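Local coordinates for autoinducer 2-binding protein LsrB (PDB 6DSP) that binds the quorum-sensing signal autoinducer-2 in the cleft between the two lobes of a bacterial solute-binding fold, at residues Val120-Gly125 with Gly277-Tyr282; Ala284-Ile287 with Ser292-Val295; Ser209-His214 with Ala232-Asn237. All coordinates share one frame; numbering follows the deposited sequence.

Interaction 1 of 3, residues Val120-Gly125 with Gly277-Tyr282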
ATOM      1  N   VAL A 120      12.900  11.308  -1.116  1.00 12.96           N
ATOM      2  CA  VAL A 120      12.682  10.314  -0.081  1.00 13.45           C
ATOM      3  C   VAL A 120      11.354   9.624  -0.355  1.00 12.33           C
ATOM      4  O   VAL A 120      10.366  10.265  -0.752  1.00 12.99           O
ATOM      5  CB  VAL A 120      12.631  10.977   1.309  1.00 15.16           C
ATOM      6  CG1 VAL A 120      12.204   9.984   2.395  1.00 16.59           C
ATOM      7  CG2 VAL A 120      13.999  11.562   1.653  1.00 16.54           C
ATOM      8  N   MET A 121      11.331   8.318  -0.140  1.00 12.42           N
ATOM      9  CA  MET A 121      10.127   7.483  -0.127  1.00 12.21           C
ATOM     10  C   MET A 121       9.850   7.035   1.307  1.00 12.03           C
ATOM     11  O   MET A 121      10.773   6.562   1.970  1.00 13.44           O
ATOM     12  CB  MET A 121      10.401   6.245  -0.981  1.00 12.46           C
ATOM     13  CG  MET A 121       9.425   5.089  -0.804  1.00 12.35           C
ATOM     14  SD  MET A 121       7.763   5.451  -1.404  1.00 12.58           S
ATOM     15  CE  MET A 121       7.018   3.890  -0.977  1.00 13.14           C
ATOM     16  N   VAL A 122       8.616   7.229   1.808  1.00 12.07           N
ATOM     17  CA  VAL A 122       8.204   6.682   3.100  1.00 11.77           C
ATOM     18  C   VAL A 122       7.396   5.417   2.870  1.00 11.82           C
ATOM     19  O   VAL A 122       6.248   5.452   2.397  1.00 11.83           O
ATOM     20  CB  VAL A 122       7.445   7.691   3.971  1.00 12.63           C
ATOM     21  CG1 VAL A 122       7.069   7.031   5.284  1.00 13.71           C
ATOM     22  CG2 VAL A 122       8.346   8.905   4.225  1.00 14.35           C
ATOM     23  N   SER A 123       8.019   4.278   3.183  1.00 12.03           N
ATOM     24  CA  SER A 123       7.460   2.978   2.844  1.00 12.52           C
ATOM     25  C   SER A 123       7.014   2.207   4.084  1.00 12.50           C
ATOM     26  O   SER A 123       7.704   2.192   5.115  1.00 13.27           O
ATOM     27  CB  SER A 123       8.507   2.150   2.096  1.00 12.86           C
ATOM     28  OG  SER A 123       8.012   0.846   1.835  1.00 13.40           O
ATOM     29  N   GLN A 124       5.903   1.487   3.934  1.00 12.59           N
ATOM     30  CA  GLN A 124       5.343   0.649   4.972  1.00 12.68           C
ATOM     31  C   GLN A 124       6.148  -0.627   5.237  1.00 13.10           C
ATOM     32  O   GLN A 124       5.878  -1.300   6.240  1.00 14.25           O
ATOM     33  CB  GLN A 124       3.901   0.258   4.611  1.00 12.51           C
ATOM     34  CG  GLN A 124       3.707  -0.379   3.221  1.00 12.48           C
ATOM     35  CD  GLN A 124       3.380   0.623   2.118  1.00 12.28           C
ATOM     36  OE1 GLN A 124       4.026   1.672   2.013  1.00 12.69           O
ATOM     37  NE2 GLN A 124       2.445   0.281   1.249  1.00 13.31           N
ATOM     38  N   GLY A 125       7.105  -0.990   4.390  1.00 13.43           N
ATOM     39  CA  GLY A 125       7.934  -2.153   4.671  1.00 13.93           C
ATOM     40  C   GLY A 125       8.640  -2.629   3.428  1.00 14.13           C
ATOM     41  O   GLY A 125       8.367  -2.181   2.310  1.00 14.91           O
ATOM     42  N   GLY A 277       1.354   8.780   6.211  1.00 14.10           N
ATOM     43  CA  GLY A 277       1.100   9.973   5.408  1.00 14.63           C
ATOM     44  C   GLY A 277       1.715  11.203   6.046  1.00 14.89           C
ATOM     45  O   GLY A 277       2.312  12.038   5.367  1.00 14.64           O
ATOM     46  N   ALA A 278       1.597  11.315   7.368  1.00 15.01           N
ATOM     47  CA  ALA A 278       2.207  12.439   8.070  1.00 15.29           C
ATOM     48  C   ALA A 278       3.714  12.444   7.880  1.00 14.98           C
ATOM     49  O   ALA A 278       4.305  13.500   7.632  1.00 15.31           O
ATOM     50  CB  ALA A 278       1.858  12.385   9.552  1.00 15.88           C
ATOM     51  N   MET A 279       4.354  11.282   7.996  1.00 14.83           N
ATOM     52  CA  MET A 279       5.797  11.220   7.830  1.00 15.16           C
ATOM     53  C   MET A 279       6.225  11.616   6.421  1.00 14.65           C
ATOM     54  O   MET A 279       7.231  12.315   6.246  1.00 14.91           O
ATOM     55  CB  MET A 279       6.289   9.812   8.167  1.00 16.16           C
ATOM     56  CG  MET A 279       6.223   9.484   9.662  1.00 17.78           C
ATOM     57  SD  MET A 279       6.422   7.717   9.969  1.00 19.84           S
ATOM     58  CE  MET A 279       8.109   7.515   9.455  1.00 20.49           C
ATOM     59  N   GLY A 280       5.503  11.131   5.399  1.00 14.10           N
ATOM     60  CA  GLY A 280       5.829  11.517   4.037  1.00 13.91           C
ATOM     61  C   GLY A 280       5.745  13.016   3.848  1.00 13.47           C
ATOM     62  O   GLY A 280       6.632  13.636   3.258  1.00 14.28           O
ATOM     63  N   CYS A 281       4.686  13.614   4.376  1.00 13.71           N
ATOM     64  CA  CYS A 281       4.541  15.062   4.270  1.00 13.80           C
ATOM     65  C   CYS A 281       5.594  15.790   5.085  1.00 13.66           C
ATOM     66  O   CYS A 281       6.102  16.833   4.653  1.00 14.80           O
ATOM     67  CB  CYS A 281       3.145  15.485   4.713  1.00 14.25           C
ATOM     68  SG  CYS A 281       1.859  14.961   3.557  1.00 14.66           S
ATOM     69  N   TYR A 282       5.967  15.252   6.252  1.00 14.42           N
ATOM     70  CA  TYR A 282       7.031  15.872   7.037  1.00 15.28           C
ATOM     71  C   TYR A 282       8.362  15.869   6.276  1.00 15.08           C
ATOM     72  O   TYR A 282       9.090  16.880   6.268  1.00 15.57           O
ATOM     73  CB  TYR A 282       7.225  15.179   8.393  1.00 16.66           C
ATOM     74  CG  TYR A 282       8.197  15.969   9.233  1.00 18.14           C
ATOM     75  CD1 TYR A 282       7.758  17.019  10.026  1.00 19.19           C
ATOM     76  CD2 TYR A 282       9.571  15.717   9.176  1.00 18.66           C
ATOM     77  CE1 TYR A 282       8.649  17.790  10.766  1.00 20.47           C
ATOM     78  CE2 TYR A 282      10.479  16.491   9.922  1.00 20.56           C
ATOM     79  CZ  TYR A 282      10.001  17.525  10.716  1.00 21.40           C
ATOM     80  OH  TYR A 282      10.851  18.311  11.479  1.00 23.27           O
TER
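V122 meets M279 and G280 where the parallel strand 120-123 packs against helix 273-288, a strand-on-helix layer in one alpha/beta lobe of the periplasmic binding protein fold. The two backbones come close, with V122 CA and G280 CA 5.5 Å apart, and at G280 the strand's valine meets bare main chain. V122 enters as a fork. Its CG1 lies anti to its own backbone N (chi1 -180°) and its CG2 anti to the carbonyl carbon, beside the N, which sends the two methyls to different places. CG2 rests directly on the helical backbone, 3.6 Å from G280 CA and 3.8 Å from G280 N. CG1 meets the start of the neighbouring side chain, 4.1 Å from M279 CB. That methionine crosses the valine at about a right angle: its chain runs extended from CB, and the bend at chi3 (67°) brings the terminal methyl M279 CE back to 4.3 Å from V122 CG1, with the sulfur farther off. The M279 side chain also touches V329 on strand 327-330, next to strand 120-123 in the sheet.

No hydrogen bond joins the two segments; their contact is purely apolar and buried. Polar links lie just beyond it, where Q276 NE2 bonds both V122 O and Q124 OE1. Q124 itself touches the bound autoinducer, and its NE2 donates to D110 OD1, so this second shell ties the helix start to a ligand-pocket side chain. The strand then ends in an ST turn: G125 N donates to S123 OG over 3.3 Å, with a nearly straight N-H...O angle of 168°.

Interaction 2 of 3, residues Ala284-Ile287 with Ser292-Val295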
ATOM      1  N   ALA A 284       8.848  15.818   3.052  1.00 14.15           N
ATOM      2  CA  ALA A 284       8.743  16.827   1.997  1.00 14.34           C
ATOM      3  C   ALA A 284       8.920  18.244   2.553  1.00 14.95           C
ATOM      4  O   ALA A 284       9.662  19.044   1.990  1.00 15.35           O
ATOM      5  CB  ALA A 284       7.407  16.683   1.305  1.00 14.79           C
ATOM      6  N   TYR A 285       8.257  18.550   3.670  1.00 15.20           N
ATOM      7  CA  TYR A 285       8.359  19.860   4.309  1.00 15.89           C
ATOM      8  C   TYR A 285       9.776  20.123   4.793  1.00 16.55           C
ATOM      9  O   TYR A 285      10.307  21.226   4.633  1.00 17.20           O
ATOM     10  CB  TYR A 285       7.386  19.902   5.482  1.00 17.83           C
ATOM     11  CG  TYR A 285       7.722  20.902   6.551  1.00 20.09           C
ATOM     12  CD1 TYR A 285       7.398  22.245   6.398  1.00 21.13           C
ATOM     13  CD2 TYR A 285       8.307  20.495   7.740  1.00 21.57           C
ATOM     14  CE1 TYR A 285       7.697  23.179   7.394  1.00 22.88           C
ATOM     15  CE2 TYR A 285       8.606  21.414   8.748  1.00 22.99           C
ATOM     16  CZ  TYR A 285       8.299  22.750   8.560  1.00 23.73           C
ATOM     17  OH  TYR A 285       8.594  23.648   9.563  1.00 26.38           O
ATOM     18  N   TYR A 286      10.408  19.105   5.377  1.00 16.96           N
ATOM     19  CA  TYR A 286      11.745  19.257   5.935  1.00 17.48           C
ATOM     20  C   TYR A 286      12.746  19.587   4.844  1.00 16.88           C
ATOM     21  O   TYR A 286      13.587  20.492   5.001  1.00 17.35           O
ATOM     22  CB  TYR A 286      12.111  17.948   6.642  1.00 18.28           C
ATOM     23  CG  TYR A 286      13.411  17.966   7.395  1.00 19.94           C
ATOM     24  CD1 TYR A 286      13.502  18.550   8.641  1.00 21.70           C
ATOM     25  CD2 TYR A 286      14.540  17.366   6.868  1.00 20.74           C
ATOM     26  CE1 TYR A 286      14.695  18.564   9.352  1.00 23.45           C
ATOM     27  CE2 TYR A 286      15.739  17.358   7.571  1.00 22.55           C
ATOM     28  CZ  TYR A 286      15.816  17.964   8.828  1.00 23.78           C
ATOM     29  OH  TYR A 286      16.982  17.990   9.573  1.00 26.23           O
ATOM     30  N   ILE A 287      12.646  18.898   3.708  1.00 16.03           N
ATOM     31  CA  ILE A 287      13.542  19.191   2.590  1.00 16.62           C
ATOM     32  C   ILE A 287      13.192  20.524   1.938  1.00 17.02           C
ATOM     33  O   ILE A 287      14.080  21.341   1.655  1.00 17.48           O
ATOM     34  CB  ILE A 287      13.507  18.038   1.587  1.00 16.88           C
ATOM     35  CG1 ILE A 287      14.100  16.766   2.210  1.00 17.65           C
ATOM     36  CG2 ILE A 287      14.226  18.441   0.284  1.00 16.90           C
ATOM     37  CD1 ILE A 287      13.787  15.547   1.351  1.00 19.01           C
ATOM     38  N   SER A 292      19.088  19.522   4.127  1.00 25.39           N
ATOM     39  CA  SER A 292      19.554  18.465   3.259  1.00 27.20           C
ATOM     40  C   SER A 292      19.292  17.136   3.938  1.00 25.37           C
ATOM     41  O   SER A 292      19.384  17.008   5.161  1.00 26.51           O
ATOM     42  CB  SER A 292      21.046  18.612   3.002  1.00 31.27           C
ATOM     43  OG  SER A 292      21.781  18.167   4.135  1.00 34.64           O
ATOM     44  N   VAL A 293      18.947  16.144   3.143  1.00 21.53           N
ATOM     45  CA  VAL A 293      18.705  14.807   3.647  1.00 20.02           C
ATOM     46  C   VAL A 293      19.519  13.842   2.801  1.00 19.47           C
ATOM     47  O   VAL A 293      19.430  13.870   1.567  1.00 20.09           O
ATOM     48  CB  VAL A 293      17.210  14.459   3.551  1.00 20.69           C
ATOM     49  CG1 VAL A 293      17.008  13.000   3.867  1.00 21.58           C
ATOM     50  CG2 VAL A 293      16.402  15.332   4.512  1.00 20.74           C
ATOM     51  N   LYS A 294      20.316  12.995   3.456  1.00 19.47           N
ATOM     52  CA  LYS A 294      21.100  11.974   2.768  1.00 20.52           C
ATOM     53  C   LYS A 294      20.938  10.628   3.449  1.00 19.25           C
ATOM     54  O   LYS A 294      20.609  10.547   4.627  1.00 18.91           O
ATOM     55  CB  LYS A 294      22.586  12.346   2.720  1.00 24.31           C
ATOM     56  CG  LYS A 294      22.811  13.534   1.810  1.00 28.35           C
ATOM     57  CD  LYS A 294      24.280  13.891   1.716  1.00 31.87           C
ATOM     58  CE  LYS A 294      24.479  15.006   0.695  1.00 35.15           C
ATOM     59  NZ  LYS A 294      23.568  16.132   0.916  1.00 37.35           N
ATOM     60  N   VAL A 295      21.172   9.568   2.669  1.00 18.71           N
ATOM     61  CA  VAL A 295      21.182   8.219   3.218  1.00 19.03           C
ATOM     62  C   VAL A 295      22.119   8.168   4.410  1.00 20.07           C
ATOM     63  O   VAL A 295      23.250   8.675   4.364  1.00 20.93           O
ATOM     64  CB  VAL A 295      21.568   7.202   2.127  1.00 18.52           C
ATOM     65  CG1 VAL A 295      21.762   5.796   2.736  1.00 18.84           C
ATOM     66  CG2 VAL A 295      20.504   7.158   1.040  1.00 18.66           C
TER
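The carbonyl oxygen of Y286 accepts a hydrogen bond from N291 ND2, while the ring of the same tyrosine meets V293 beyond the turn. This is a helix C-terminal region folded against its own exit loop. The closest approaches converge on one methyl, V293 CG2. It sits in the plane of the Y286 ring, at its edge, 3.6 Å from Y286 CD2 and 3.7 Å from Y286 CE2, so the contact is methyl against ring edge and not a CH-pi approach over a face. With Y286 CG anti to its backbone N (chi1 -174°), the CD2-CE2 edge is the part of the ring that meets this methyl. The next residue of the helix, I287, brings CG1 to the same methyl, 3.6 Å from V293 CG2; this branch is anti to the carbonyl carbon (chi1 -66°), and the isoleucine and valine chains cross at about a right angle. No hydrogen bond spans the two segments, and the grip is apolar. Through I287 the end of helix 273-288 lies against T105 of strand 105-109, and through V293 the loop leading to edge strand 298-301 lies against V309 of strand 305-311.

Interaction 3 of 3, residues Ser209-His214 with Ala232-Asn237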
ATOM      1  N   SER A 209     -16.038 -13.167  -9.946  1.00 14.34           N
ATOM      2  CA  SER A 209     -15.443 -13.924 -11.047  1.00 15.10           C
ATOM      3  C   SER A 209     -14.450 -14.963 -10.540  1.00 14.58           C
ATOM      4  O   SER A 209     -14.403 -16.089 -11.050  1.00 15.54           O
ATOM      5  CB  SER A 209     -14.728 -12.963 -12.022  1.00 17.92           C
ATOM      6  OG  SER A 209     -15.617 -12.088 -12.719  1.00 22.49           O
ATOM      7  N   ILE A 210     -13.610 -14.599  -9.574  1.00 13.74           N
ATOM      8  CA  ILE A 210     -12.662 -15.576  -9.041  1.00 13.96           C
ATOM      9  C   ILE A 210     -13.388 -16.755  -8.422  1.00 13.99           C
ATOM     10  O   ILE A 210     -13.043 -17.913  -8.673  1.00 14.67           O
ATOM     11  CB  ILE A 210     -11.735 -14.917  -8.008  1.00 14.17           C
ATOM     12  CG1 ILE A 210     -10.942 -13.771  -8.636  1.00 13.79           C
ATOM     13  CG2 ILE A 210     -10.833 -15.972  -7.354  1.00 15.15           C
ATOM     14  CD1 ILE A 210     -10.092 -13.021  -7.611  1.00 14.56           C
ATOM     15  N   LEU A 211     -14.424 -16.483  -7.612  1.00 14.14           N
ATOM     16  CA  LEU A 211     -15.124 -17.556  -6.930  1.00 15.08           C
ATOM     17  C   LEU A 211     -15.953 -18.393  -7.892  1.00 15.91           C
ATOM     18  O   LEU A 211     -16.177 -19.584  -7.632  1.00 18.16           O
ATOM     19  CB  LEU A 211     -15.977 -16.962  -5.818  1.00 14.51           C
ATOM     20  CG  LEU A 211     -15.199 -16.363  -4.635  1.00 15.46           C
ATOM     21  CD1 LEU A 211     -16.106 -15.515  -3.739  1.00 16.05           C
ATOM     22  CD2 LEU A 211     -14.531 -17.498  -3.839  1.00 16.12           C
ATOM     23  N   SER A 212     -16.407 -17.816  -9.006  1.00 15.98           N
ATOM     24  CA  SER A 212     -17.164 -18.571 -10.004  1.00 17.52           C
ATOM     25  C   SER A 212     -16.244 -19.458 -10.856  1.00 17.29           C
ATOM     26  O   SER A 212     -16.588 -20.606 -11.178  1.00 18.73           O
ATOM     27  CB  SER A 212     -17.942 -17.601 -10.902  1.00 21.37           C
ATOM     28  OG  SER A 212     -18.868 -16.822 -10.150  1.00 25.47           O
ATOM     29  N   ALA A 213     -15.089 -18.926 -11.268  1.00 16.47           N
ATOM     30  CA  ALA A 213     -14.185 -19.634 -12.162  1.00 16.68           C
ATOM     31  C   ALA A 213     -13.276 -20.602 -11.419  1.00 16.74           C
ATOM     32  O   ALA A 213     -12.730 -21.514 -12.045  1.00 17.31           O
ATOM     33  CB  ALA A 213     -13.334 -18.624 -12.938  1.00 17.03           C
ATOM     34  N   HIS A 214     -13.112 -20.412 -10.111  1.00 16.23           N
ATOM     35  CA  HIS A 214     -12.234 -21.222  -9.284  1.00 16.56           C
ATOM     36  C   HIS A 214     -12.985 -21.530  -7.989  1.00 17.23           C
ATOM     37  O   HIS A 214     -12.603 -21.110  -6.895  1.00 16.70           O
ATOM     38  CB  HIS A 214     -10.920 -20.493  -9.002  1.00 17.25           C
ATOM     39  CG  HIS A 214     -10.250 -19.989 -10.233  1.00 18.20           C
ATOM     40  ND1 HIS A 214      -9.542 -20.809 -11.086  1.00 19.23           N
ATOM     41  CD2 HIS A 214     -10.246 -18.756 -10.795  1.00 19.06           C
ATOM     42  CE1 HIS A 214      -9.111 -20.092 -12.111  1.00 20.00           C
ATOM     43  NE2 HIS A 214      -9.536 -18.850 -11.967  1.00 19.88           N
ATOM     44  N   ALA A 232     -14.206  -9.749  -0.007  1.00 11.83           N
ATOM     45  CA  ALA A 232     -15.054 -10.160   1.105  1.00 11.97           C
ATOM     46  C   ALA A 232     -16.529 -10.007   0.736  1.00 12.36           C
ATOM     47  O   ALA A 232     -17.356 -10.903   0.992  1.00 13.07           O
ATOM     48  CB  ALA A 232     -14.726  -9.360   2.351  1.00 13.01           C
ATOM     49  N   GLN A 233     -16.884  -8.887   0.100  1.00 12.66           N
ATOM     50  CA  GLN A 233     -18.275  -8.704  -0.321  1.00 13.30           C
ATOM     51  C   GLN A 233     -18.691  -9.778  -1.329  1.00 12.45           C
ATOM     52  O   GLN A 233     -19.804 -10.319  -1.265  1.00 12.37           O
ATOM     53  CB  GLN A 233     -18.426  -7.313  -0.937  1.00 13.89           C
ATOM     54  CG  GLN A 233     -19.858  -7.031  -1.344  1.00 14.75           C
ATOM     55  CD  GLN A 233     -20.788  -6.889  -0.151  1.00 15.21           C
ATOM     56  OE1 GLN A 233     -20.422  -6.236   0.851  1.00 16.18           O
ATOM     57  NE2 GLN A 233     -21.978  -7.479  -0.235  1.00 15.98           N
ATOM     58  N   ALA A 234     -17.786 -10.124  -2.254  1.00 12.43           N
ATOM     59  CA  ALA A 234     -18.094 -11.175  -3.215  1.00 12.92           C
ATOM     60  C   ALA A 234     -18.367 -12.502  -2.518  1.00 13.14           C
ATOM     61  O   ALA A 234     -19.297 -13.234  -2.886  1.00 13.70           O
ATOM     62  CB  ALA A 234     -16.937 -11.340  -4.197  1.00 12.97           C
ATOM     63  N   ALA A 235     -17.561 -12.830  -1.505  1.00 12.91           N
ATOM     64  CA  ALA A 235     -17.765 -14.061  -0.763  1.00 12.67           C
ATOM     65  C   ALA A 235     -19.110 -14.028  -0.064  1.00 12.87           C
ATOM     66  O   ALA A 235     -19.875 -14.999  -0.113  1.00 13.64           O
ATOM     67  CB  ALA A 235     -16.618 -14.241   0.226  1.00 13.46           C
ATOM     68  N   GLN A 236     -19.422 -12.914   0.591  1.00 12.95           N
ATOM     69  CA  GLN A 236     -20.711 -12.795   1.259  1.00 13.39           C
ATOM     70  C   GLN A 236     -21.870 -12.900   0.259  1.00 13.31           C
ATOM     71  O   GLN A 236     -22.877 -13.578   0.525  1.00 13.29           O
ATOM     72  CB  GLN A 236     -20.735 -11.474   2.015  1.00 15.73           C
ATOM     73  CG  GLN A 236     -21.932 -11.347   2.897  1.00 19.98           C
ATOM     74  CD  GLN A 236     -21.922 -10.008   3.563  1.00 26.68           C
ATOM     75  OE1 GLN A 236     -21.176  -9.801   4.489  1.00 29.68           O
ATOM     76  NE2 GLN A 236     -22.697  -9.065   3.043  1.00 29.36           N
ATOM     77  N   ASN A 237     -21.723 -12.284  -0.919  1.00 13.03           N
ATOM     78  CA  ASN A 237     -22.732 -12.400  -1.982  1.00 13.35           C
ATOM     79  C   ASN A 237     -22.966 -13.847  -2.398  1.00 13.33           C
ATOM     80  O   ASN A 237     -24.081 -14.203  -2.796  1.00 14.62           O
ATOM     81  CB  ASN A 237     -22.324 -11.577  -3.205  1.00 14.02           C
ATOM     82  CG  ASN A 237     -22.408 -10.088  -2.971  1.00 14.38           C
ATOM     83  OD1 ASN A 237     -22.916  -9.619  -1.960  1.00 14.73           O
ATOM     84  ND2 ASN A 237     -21.908  -9.324  -3.931  1.00 14.87           N
TER
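L211 points across from helix 200-213 at A234 and A235 of helix 227-237, two successive helices of the alpha/beta lobe built on the four-stranded parallel sheet. Strand 219-222 lies between them in the chain, and strand 187-195, helix 200-213 and strand 219-222 form a beta-alpha-beta unit, the two strands being parallel in one sheet. The leucine does the reaching. Its CD1 lies anti to CA (chi2 167°) and is the methyl that leads, while the other branch, CD2, stays back from the facing helix. It arrives over the peptide link between the two alanines: L211 CD1 is 4.0 Å from A234 C, 3.8 Å from A235 N and 3.7 Å from A235 CA. The alanine methyls lie to the side of this landing point, at 4.3 Å from L211 CD1 for A234 CB and 4.2 Å from L211 CD1 for A235 CB. They differ in aim: the A234 CB bond is directed at the leucine helix, whereas that of A235 runs across the line of approach. The nearest CA atoms, of L211 and A235, are 7.6 Å apart.

Away from L211, Q233 NE2 donates to N237 OD1 one turn on, with an N-H...O angle of 151° and the donor 33° off the carbonyl plane.

With no hydrogen bond between the segments, the contact probably rests on dispersion and burial of apolar surface; the polar tie between the helices, N237 ND2 to E208 OE2, is made outside it.

From the N terminus, strand 120-123 is the first partner of interaction 1. The chain then passes through the other lobe, where 209-214 and 232-237 close the short loop of interaction 3, before 277-282 returns to meet strand 120-123. Interaction 3 is thus nested inside the long loop closed by interaction 1, with their centres about 34 Å apart on opposite sides of the chain's centre. Interaction 2 follows in series, a local turn after helix 273-288, the helix it shares with interaction 1. These two touch: V120 CG2 packs 4.0 Å from I287 CD1 and 4.0 Å from V293 CG1, joining strand, helix and exit loop in one lobe.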